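Local coordinates for tRNA (guanine-N(1)-)-methyltransferase (PDB 1OY5), which probably methylates guanosine-37 of various tRNAs at N1, using S-adenosyl-L-methionine as the methyl donor and working as a homodimer, at residues T12-P15 and H16-S19; N102-S105 and K106-R109; P226-L229 and T230-E233. All coordinates share one frame; numbering follows the deposited sequence.

Contact 1: residues T12-P15 and H16-S19; sequences TIFP and HIIS
Two backbone N-H groups of the helix converge on the carbonyl oxygen of P15. S19 N reaches P15 O at 3.2 Å, nearly straight at 158° and in the carbonyl plane, while I18 N adds a weak, more bent bond to it. One residue earlier, I17 N donates to F14 O over 3.1 Å from well above the carbonyl plane. Proline suits the start of a helix, where its lack of an N-H costs no helical bond.

F14 and I17 lie side by side and point the same way. In I17, chi1 -76° sets CG1 beside the backbone N, and the extended chi2 (159°) carries CD1 on to F14 CB at 3.4 Å, approaching the phenyl ring obliquely. Isoleucine suits this buried place, its apolar branches packing on F14 and on L147. Exposed H16 has its CB directed away from the preceding segment, and P15 CB sits in the plane of the imidazole at its edge, 3.9 Å from CD2.

Before the helix, T12 OG1 accepts from F14 N at 2.6 Å, an ST turn where the chain leaves strand 6-12; the same hydroxyl is hydrogen-bonded to E143. The T12 methyl, CG2, lies 4.2 Å from I18 CG1. The T12 side chain is about 8 Å from G115, which by similarity binds S-adenosyl-L-methionine.

The F14 ring also meets the ring of Y24 of the second subunit, which packs on H16 and I17 as well. The turn thus links strand 6-12 to helix 15-21, with I18 wedged between strand 36-42 and helix 143-155.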
ATOM      1  N   THR A  12      -7.425   9.898  10.477  1.00 22.93           N
ATOM      2  CA  THR A  12      -6.311   9.118  10.962  1.00 22.98           C
ATOM      3  C   THR A  12      -5.762   9.698  12.244  1.00 22.91           C
ATOM      4  O   THR A  12      -5.903  10.885  12.497  1.00 24.55           O
ATOM      5  CB  THR A  12      -5.198   9.127   9.920  1.00 22.16           C
ATOM      6  OG1 THR A  12      -3.988   8.669  10.505  1.00 22.07           O
ATOM      7  CG2 THR A  12      -4.818  10.519   9.570  1.00 23.85           C
ATOM      8  N   ILE A  13      -5.114   8.860  13.024  1.00 22.96           N
ATOM      9  CA  ILE A  13      -4.440   9.284  14.238  1.00 23.44           C
ATOM     10  C   ILE A  13      -3.002   9.631  13.892  1.00 23.57           C
ATOM     11  O   ILE A  13      -2.280  10.090  14.757  1.00 24.57           O
ATOM     12  CB  ILE A  13      -4.520   8.206  15.359  1.00 23.61           C
ATOM     13  CG1 ILE A  13      -3.805   6.916  14.980  1.00 22.17           C
ATOM     14  CG2 ILE A  13      -5.962   7.864  15.649  1.00 24.07           C
ATOM     15  CD1 ILE A  13      -3.761   5.919  16.116  1.00 20.13           C
ATOM     16  N   PHE A  14      -2.607   9.444  12.626  1.00 23.45           N
ATOM     17  CA  PHE A  14      -1.261   9.786  12.143  1.00 23.08           C
ATOM     18  C   PHE A  14      -1.363  10.747  10.920  1.00 23.73           C
ATOM     19  O   PHE A  14      -0.990  10.439   9.779  1.00 23.79           O
ATOM     20  CB  PHE A  14      -0.426   8.553  11.809  1.00 22.41           C
ATOM     21  CG  PHE A  14      -0.221   7.597  12.980  1.00 23.13           C
ATOM     22  CD1 PHE A  14       0.344   8.024  14.174  1.00 21.52           C
ATOM     23  CD2 PHE A  14      -0.572   6.240  12.867  1.00 22.61           C
ATOM     24  CE1 PHE A  14       0.484   7.155  15.202  1.00 19.78           C
ATOM     25  CE2 PHE A  14      -0.408   5.366  13.908  1.00 18.73           C
ATOM     26  CZ  PHE A  14       0.096   5.809  15.061  1.00 18.96           C
ATOM     27  N   PRO A  15      -1.876  11.934  11.183  1.00 23.93           N
ATOM     28  CA  PRO A  15      -2.007  12.937  10.133  1.00 23.92           C
ATOM     29  C   PRO A  15      -0.720  13.101   9.357  1.00 23.99           C
ATOM     30  O   PRO A  15      -0.770  13.125   8.145  1.00 25.82           O
ATOM     31  CB  PRO A  15      -2.300  14.255  10.909  1.00 23.71           C
ATOM     32  CG  PRO A  15      -2.598  13.864  12.390  1.00 23.11           C
ATOM     33  CD  PRO A  15      -2.348  12.403  12.513  1.00 23.71           C
ATOM     34  N   HIS A  16       0.405  13.259  10.035  1.00 23.43           N
ATOM     35  CA  HIS A  16       1.667  13.591   9.369  1.00 23.59           C
ATOM     36  C   HIS A  16       2.100  12.605   8.325  1.00 21.83           C
ATOM     37  O   HIS A  16       2.781  12.963   7.412  1.00 21.04           O
ATOM     38  CB  HIS A  16       2.762  13.883  10.414  1.00 24.28           C
ATOM     39  CG  HIS A  16       2.438  15.087  11.254  1.00 29.89           C
ATOM     40  ND1 HIS A  16       3.398  15.855  11.885  1.00 37.20           N
ATOM     41  CD2 HIS A  16       1.244  15.655  11.566  1.00 31.60           C
ATOM     42  CE1 HIS A  16       2.817  16.843  12.544  1.00 36.63           C
ATOM     43  NE2 HIS A  16       1.508  16.732  12.380  1.00 37.00           N
ATOM     44  N   ILE A  17       1.685  11.358   8.444  1.00 21.61           N
ATOM     45  CA  ILE A  17       1.999  10.390   7.416  1.00 21.43           C
ATOM     46  C   ILE A  17       1.387  10.856   6.102  1.00 21.05           C
ATOM     47  O   ILE A  17       2.036  10.812   5.074  1.00 21.48           O
ATOM     48  CB  ILE A  17       1.524   8.992   7.787  1.00 20.64           C
ATOM     49  CG1 ILE A  17       2.458   8.378   8.814  1.00 22.97           C
ATOM     50  CG2 ILE A  17       1.532   8.115   6.582  1.00 19.76           C
ATOM     51  CD1 ILE A  17       1.844   7.255   9.620  1.00 21.44           C
ATOM     52  N   ILE A  18       0.155  11.333   6.149  1.00 21.42           N
ATOM     53  CA  ILE A  18      -0.540  11.776   4.961  1.00 22.17           C
ATOM     54  C   ILE A  18       0.056  13.098   4.433  1.00 23.09           C
ATOM     55  O   ILE A  18       0.319  13.254   3.248  1.00 22.87           O
ATOM     56  CB  ILE A  18      -2.011  11.930   5.274  1.00 22.21           C
ATOM     57  CG1 ILE A  18      -2.515  10.715   6.048  1.00 21.78           C
ATOM     58  CG2 ILE A  18      -2.823  12.180   3.999  1.00 22.00           C
ATOM     59  CD1 ILE A  18      -2.430   9.461   5.323  1.00 23.39           C
ATOM     60  N   SER A  19       0.358  14.014   5.330  1.00 24.31           N
ATOM     61  CA  SER A  19       0.866  15.285   4.900  1.00 25.42           C
ATOM     62  C   SER A  19       2.251  15.020   4.322  1.00 25.43           C
ATOM     63  O   SER A  19       2.602  15.591   3.316  1.00 26.45           O
ATOM     64  CB  SER A  19       0.854  16.326   6.041  1.00 25.32           C
ATOM     65  OG  SER A  19       2.115  16.407   6.688  1.00 30.71           O
TER

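Contact 2: residues N102-S105 and K106-R109; sequences NELS and KKER
K107 folds back over the carbonyls of helix 98-105 while K106 leads away from them; both hold CG beside the backbone N and anti to the carbonyl carbon. For K107 (chi1 -62°) this lays CB 3.4 Å from L104 O; the chain then runs extended until it bends at its last torsion, which brings NZ to 3.7 Å from E103 O, too far for a hydrogen bond. The ammonium is also 5.5 Å from E103 OE1, so the two opposite charges are near without pairing, and NZ finds its aromatic partner in a cation-pi contact with F85. A long, flexible lysine suits this place, its methylenes covering backbone while its charge reaches a ring.

K106 bends at its last two torsions, which fits an exposed residue; only its inner part touches the helix, with CB 3.6 Å from E103 O. S105 turns OG back toward N102 O (chi1 63°), although the modelled separation is too short to be trusted.

The two sounder backbone bonds each span three residues, K106 N to E103 O at 3.2 Å and K107 N to L104 O at 3.1 Å, both from above the carbonyl planes. L104, buried as suits a leucine, packs on V149 and V153 of helix 143-155. The arrangement is the helix-to-strand turn of a beta-alpha-beta crossover, joining helix 98-105 to strand 109-114 beside strand 85-89, as expected of the SPOUT methyltransferase fold.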
ATOM      1  N   ASN A 102     -10.812   4.520 -11.044  1.00 33.10           N
ATOM      2  CA  ASN A 102     -11.500   5.375 -12.016  1.00 32.99           C
ATOM      3  C   ASN A 102     -12.828   5.941 -11.521  1.00 32.38           C
ATOM      4  O   ASN A 102     -13.084   7.127 -11.670  1.00 31.53           O
ATOM      5  CB  ASN A 102     -11.699   4.616 -13.313  1.00 33.29           C
ATOM      6  CG  ASN A 102     -10.389   4.295 -13.997  1.00 34.32           C
ATOM      7  OD1 ASN A 102      -9.821   5.119 -14.732  1.00 33.00           O
ATOM      8  ND2 ASN A 102      -9.886   3.089 -13.739  1.00 37.01           N
ATOM      9  N   GLU A 103     -13.661   5.079 -10.944  1.00 32.36           N
ATOM     10  CA  GLU A 103     -14.946   5.472 -10.367  1.00 32.53           C
ATOM     11  C   GLU A 103     -14.722   6.599  -9.349  1.00 31.98           C
ATOM     12  O   GLU A 103     -15.473   7.572  -9.306  1.00 31.64           O
ATOM     13  CB  GLU A 103     -15.608   4.274  -9.640  1.00 33.01           C
ATOM     14  CG  GLU A 103     -15.928   3.045 -10.501  1.00 35.47           C
ATOM     15  CD  GLU A 103     -16.332   1.815  -9.669  1.00 38.39           C
ATOM     16  OE1 GLU A 103     -17.012   1.995  -8.630  1.00 42.05           O
ATOM     17  OE2 GLU A 103     -15.977   0.665 -10.030  1.00 36.82           O
ATOM     18  N   LEU A 104     -13.684   6.430  -8.521  1.00 31.12           N
ATOM     19  CA  LEU A 104     -13.351   7.358  -7.454  1.00 30.26           C
ATOM     20  C   LEU A 104     -12.860   8.689  -7.998  1.00 29.61           C
ATOM     21  O   LEU A 104     -13.051   9.729  -7.363  1.00 29.64           O
ATOM     22  CB  LEU A 104     -12.276   6.746  -6.520  1.00 30.25           C
ATOM     23  CG  LEU A 104     -12.652   5.564  -5.617  1.00 29.83           C
ATOM     24  CD1 LEU A 104     -11.438   4.992  -4.909  1.00 30.23           C
ATOM     25  CD2 LEU A 104     -13.650   5.949  -4.582  1.00 31.66           C
ATOM     26  N   SER A 105     -12.187   8.642  -9.144  1.00 29.00           N
ATOM     27  CA  SER A 105     -11.656   9.831  -9.797  1.00 28.46           C
ATOM     28  C   SER A 105     -12.788  10.703 -10.287  1.00 28.13           C
ATOM     29  O   SER A 105     -12.592  11.894 -10.499  1.00 28.06           O
ATOM     30  CB  SER A 105     -10.781   9.460 -10.999  1.00 28.58           C
ATOM     31  OG  SER A 105     -11.523   8.784 -12.002  1.00 28.21           O
ATOM     32  N   LYS A 106     -13.960  10.116 -10.500  1.00 27.55           N
ATOM     33  CA  LYS A 106     -15.103  10.892 -10.976  1.00 28.06           C
ATOM     34  C   LYS A 106     -15.846  11.556  -9.814  1.00 27.16           C
ATOM     35  O   LYS A 106     -16.800  12.258  -9.994  1.00 26.27           O
ATOM     36  CB  LYS A 106     -16.045  10.015 -11.818  1.00 28.46           C
ATOM     37  CG  LYS A 106     -15.481   9.691 -13.199  1.00 30.88           C
ATOM     38  CD  LYS A 106     -16.338   8.671 -13.938  1.00 34.06           C
ATOM     39  CE  LYS A 106     -17.817   9.135 -14.108  1.00 37.10           C
ATOM     40  NZ  LYS A 106     -18.121  10.031 -15.319  1.00 38.22           N
ATOM     41  N   LYS A 107     -15.382  11.338  -8.604  1.00 27.28           N
ATOM     42  CA  LYS A 107     -16.008  11.970  -7.446  1.00 27.30           C
ATOM     43  C   LYS A 107     -15.461  13.358  -7.126  1.00 26.64           C
ATOM     44  O   LYS A 107     -14.539  13.831  -7.770  1.00 27.10           O
ATOM     45  CB  LYS A 107     -15.927  11.054  -6.249  1.00 26.95           C
ATOM     46  CG  LYS A 107     -16.679   9.818  -6.550  1.00 26.69           C
ATOM     47  CD  LYS A 107     -16.979   9.049  -5.337  1.00 28.77           C
ATOM     48  CE  LYS A 107     -18.102   8.052  -5.628  1.00 28.21           C
ATOM     49  NZ  LYS A 107     -17.487   6.930  -6.276  1.00 29.05           N
ATOM     50  N   GLU A 108     -16.104  14.016  -6.180  1.00 25.97           N
ATOM     51  CA  GLU A 108     -15.768  15.380  -5.802  1.00 25.97           C
ATOM     52  C   GLU A 108     -15.244  15.431  -4.389  1.00 25.65           C
ATOM     53  O   GLU A 108     -14.361  16.224  -4.090  1.00 25.44           O
ATOM     54  CB  GLU A 108     -17.008  16.305  -5.893  1.00 25.72           C
ATOM     55  CG  GLU A 108     -17.397  16.717  -7.314  1.00 26.23           C
ATOM     56  CD  GLU A 108     -18.696  17.498  -7.390  1.00 26.87           C
ATOM     57  OE1 GLU A 108     -18.823  18.351  -8.277  1.00 31.64           O
ATOM     58  OE2 GLU A 108     -19.620  17.273  -6.588  1.00 29.04           O
ATOM     59  N   ARG A 109     -15.812  14.587  -3.524  1.00 25.34           N
ATOM     60  CA  ARG A 109     -15.425  14.517  -2.128  1.00 25.13           C
ATOM     61  C   ARG A 109     -15.324  13.099  -1.608  1.00 23.79           C
ATOM     62  O   ARG A 109     -16.263  12.337  -1.603  1.00 23.06           O
ATOM     63  CB  ARG A 109     -16.437  15.290  -1.275  1.00 25.57           C
ATOM     64  CG  ARG A 109     -16.181  16.739  -1.202  1.00 26.82           C
ATOM     65  CD  ARG A 109     -17.434  17.525  -0.937  1.00 30.61           C
ATOM     66  NE  ARG A 109     -18.161  17.718  -2.181  1.00 34.72           N
ATOM     67  CZ  ARG A 109     -19.357  17.238  -2.417  1.00 34.40           C
ATOM     68  NH1 ARG A 109     -19.980  16.549  -1.475  1.00 33.27           N
ATOM     69  NH2 ARG A 109     -19.911  17.439  -3.601  1.00 33.15           N
TER

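Contact 3: residues P226-L229 and T230-E233; sequences PKDL and TELE
D228 and L232 each hold CG beside the backbone N and anti to the carbonyl carbon (chi1 -53° and -64°), and four residues apart this sets the two side chains side by side, pointing the same way. The leucine's CD1 lies near both CB and OD1 of the aspartate, so an apolar branch runs alongside the carboxylate of a partly exposed residue; L232 CB clashes with D228 O in the model, so this detail is doubtful.

E231 differs: its CG stands between backbone N and carbonyl carbon (chi1 68°), which turns it toward K227. The lysine bends at chi2 and chi3, and the two chains pass at a slant, with methylenes rather than charges meeting: K227 CG is close to E231 CG. Lysine suits this place because its long methylene chain can pass E231 while NZ, 5.6 Å from E231 OE1, is salt-bridged to D223. D228 OD1 and E231 OE1 lie 4.4 Å apart, which would probably raise either acid's affinity for a proton slightly. Exposed E233, a charge suited to the surface, runs extended alongside L229 O, its OE2 3.6 Å away and not bonded.

Backbone bonds also join the segments: T230 N donates weakly to K227 O at 2.8 Å, and L232 N to the less certain D228 O at 2.7 Å.

K227 also packs on K99 of the second subunit, and its side chain is about 9 Å from that of D136, which by similarity binds S-adenosyl-L-methionine. The contact lies well beyond helix 207-213, its centre about 29 Å from the centre of the chain.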
ATOM      1  N   PRO A 226       8.219 -22.025  -6.209  1.00 37.45           N
ATOM      2  CA  PRO A 226       7.742 -21.872  -4.825  1.00 37.21           C
ATOM      3  C   PRO A 226       6.331 -22.008  -4.318  1.00 36.98           C
ATOM      4  O   PRO A 226       6.213 -22.584  -3.243  1.00 37.11           O
ATOM      5  CB  PRO A 226       8.281 -20.497  -4.463  1.00 37.25           C
ATOM      6  CG  PRO A 226       9.642 -20.551  -5.052  1.00 37.23           C
ATOM      7  CD  PRO A 226       9.525 -21.363  -6.333  1.00 37.35           C
ATOM      8  N   LYS A 227       5.291 -21.507  -4.953  1.00 36.66           N
ATOM      9  CA  LYS A 227       4.005 -21.671  -4.286  1.00 36.35           C
ATOM     10  C   LYS A 227       3.127 -22.539  -5.166  1.00 36.13           C
ATOM     11  O   LYS A 227       2.210 -23.222  -4.707  1.00 36.09           O
ATOM     12  CB  LYS A 227       3.413 -20.310  -3.892  1.00 36.32           C
ATOM     13  CG  LYS A 227       2.140 -19.900  -4.573  1.00 36.27           C
ATOM     14  CD  LYS A 227       2.348 -18.782  -5.575  1.00 36.16           C
ATOM     15  CE  LYS A 227       2.842 -17.505  -4.905  1.00 36.21           C
ATOM     16  NZ  LYS A 227       2.700 -16.321  -5.797  1.00 36.16           N
ATOM     17  N   ASP A 228       3.512 -22.546  -6.434  1.00 35.91           N
ATOM     18  CA  ASP A 228       2.884 -23.288  -7.509  1.00 35.66           C
ATOM     19  C   ASP A 228       2.527 -24.727  -7.175  1.00 35.56           C
ATOM     20  O   ASP A 228       1.459 -25.215  -7.537  1.00 35.58           O
ATOM     21  CB  ASP A 228       3.862 -23.270  -8.673  1.00 35.59           C
ATOM     22  CG  ASP A 228       4.295 -21.868  -9.031  1.00 35.30           C
ATOM     23  OD1 ASP A 228       3.631 -21.241  -9.880  1.00 35.08           O
ATOM     24  OD2 ASP A 228       5.270 -21.305  -8.491  1.00 34.83           O
ATOM     25  N   LEU A 229       3.427 -25.408  -6.486  1.00 35.41           N
ATOM     26  CA  LEU A 229       3.220 -26.808  -6.159  1.00 35.30           C
ATOM     27  C   LEU A 229       2.153 -26.968  -5.068  1.00 35.24           C
ATOM     28  O   LEU A 229       1.407 -27.948  -5.054  1.00 35.15           O
ATOM     29  CB  LEU A 229       4.547 -27.430  -5.724  1.00 35.29           C
ATOM     30  CG  LEU A 229       5.642 -27.617  -6.786  1.00 35.22           C
ATOM     31  CD1 LEU A 229       5.964 -26.324  -7.492  1.00 35.32           C
ATOM     32  CD2 LEU A 229       6.904 -28.178  -6.156  1.00 34.99           C
ATOM     33  N   THR A 230       2.075 -25.988  -4.170  1.00 35.18           N
ATOM     34  CA  THR A 230       1.132 -26.027  -3.059  1.00 35.13           C
ATOM     35  C   THR A 230      -0.140 -25.230  -3.337  1.00 35.13           C
ATOM     36  O   THR A 230      -0.956 -25.038  -2.436  1.00 35.15           O
ATOM     37  CB  THR A 230       1.797 -25.456  -1.791  1.00 35.15           C
ATOM     38  OG1 THR A 230       3.137 -25.953  -1.671  1.00 34.92           O
ATOM     39  CG2 THR A 230       1.087 -25.940  -0.519  1.00 35.11           C
ATOM     40  N   GLU A 231      -0.310 -24.755  -4.568  1.00 35.06           N
ATOM     41  CA  GLU A 231      -1.494 -23.964  -4.914  1.00 35.04           C
ATOM     42  C   GLU A 231      -2.046 -24.288  -6.306  1.00 34.92           C
ATOM     43  O   GLU A 231      -3.260 -24.280  -6.509  1.00 34.97           O
ATOM     44  CB  GLU A 231      -1.205 -22.465  -4.777  1.00 35.07           C
ATOM     45  CG  GLU A 231      -0.225 -21.912  -5.796  1.00 35.22           C
ATOM     46  CD  GLU A 231      -0.891 -21.344  -7.031  1.00 35.40           C
ATOM     47  OE1 GLU A 231      -0.196 -20.662  -7.814  1.00 35.41           O
ATOM     48  OE2 GLU A 231      -2.105 -21.571  -7.222  1.00 35.71           O
ATOM     49  N   LEU A 232      -1.164 -24.569  -7.260  1.00 34.79           N
ATOM     50  CA  LEU A 232      -1.598 -24.903  -8.612  1.00 34.72           C
ATOM     51  C   LEU A 232      -2.212 -26.297  -8.626  1.00 34.62           C
ATOM     52  O   LEU A 232      -3.044 -26.610  -9.478  1.00 34.56           O
ATOM     53  CB  LEU A 232      -0.426 -24.852  -9.599  1.00 34.70           C
ATOM     54  CG  LEU A 232       0.266 -23.503  -9.835  1.00 34.81           C
ATOM     55  CD1 LEU A 232       1.438 -23.677 -10.789  1.00 34.63           C
ATOM     56  CD2 LEU A 232      -0.695 -22.456 -10.371  1.00 34.95           C
ATOM     57  N   GLU A 233      -1.800 -27.126  -7.673  1.00 34.54           N
ATOM     58  CA  GLU A 233      -2.269 -28.504  -7.591  1.00 34.52           C
ATOM     59  C   GLU A 233      -3.404 -28.657  -6.583  1.00 34.45           C
ATOM     60  O   GLU A 233      -4.061 -29.698  -6.531  1.00 34.51           O
ATOM     61  CB  GLU A 233      -1.106 -29.429  -7.226  1.00 34.57           C
ATOM     62  CG  GLU A 233       0.031 -29.394  -8.239  1.00 34.72           C
ATOM     63  CD  GLU A 233       1.150 -30.366  -7.915  1.00 34.78           C
ATOM     64  OE1 GLU A 233       2.124 -30.429  -8.697  1.00 34.85           O
ATOM     65  OE2 GLU A 233       1.061 -31.065  -6.883  1.00 34.71           O
TER

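How the contacts relate
Starting from the N terminus, contact 1 closes the turn by which strand 6-12 passes into helix 15-21. Some eighty residues later, contact 2 marks the opposite change, from helix 98-105 into strand 109-114, which neighbours strand 6-12 in the same parallel sheet. Contact 3 comes last, a local contact in the C-terminal part of the modelled chain. The three run in series, so none nests in or crosses another. Contacts 1 and 2 have centres about 22 Å apart and belong to one alpha/beta core; contact 3 has its centre about 39 and 38 Å from theirs, across the chain's centre. Contacts 1 and 3 also both meet the second subunit.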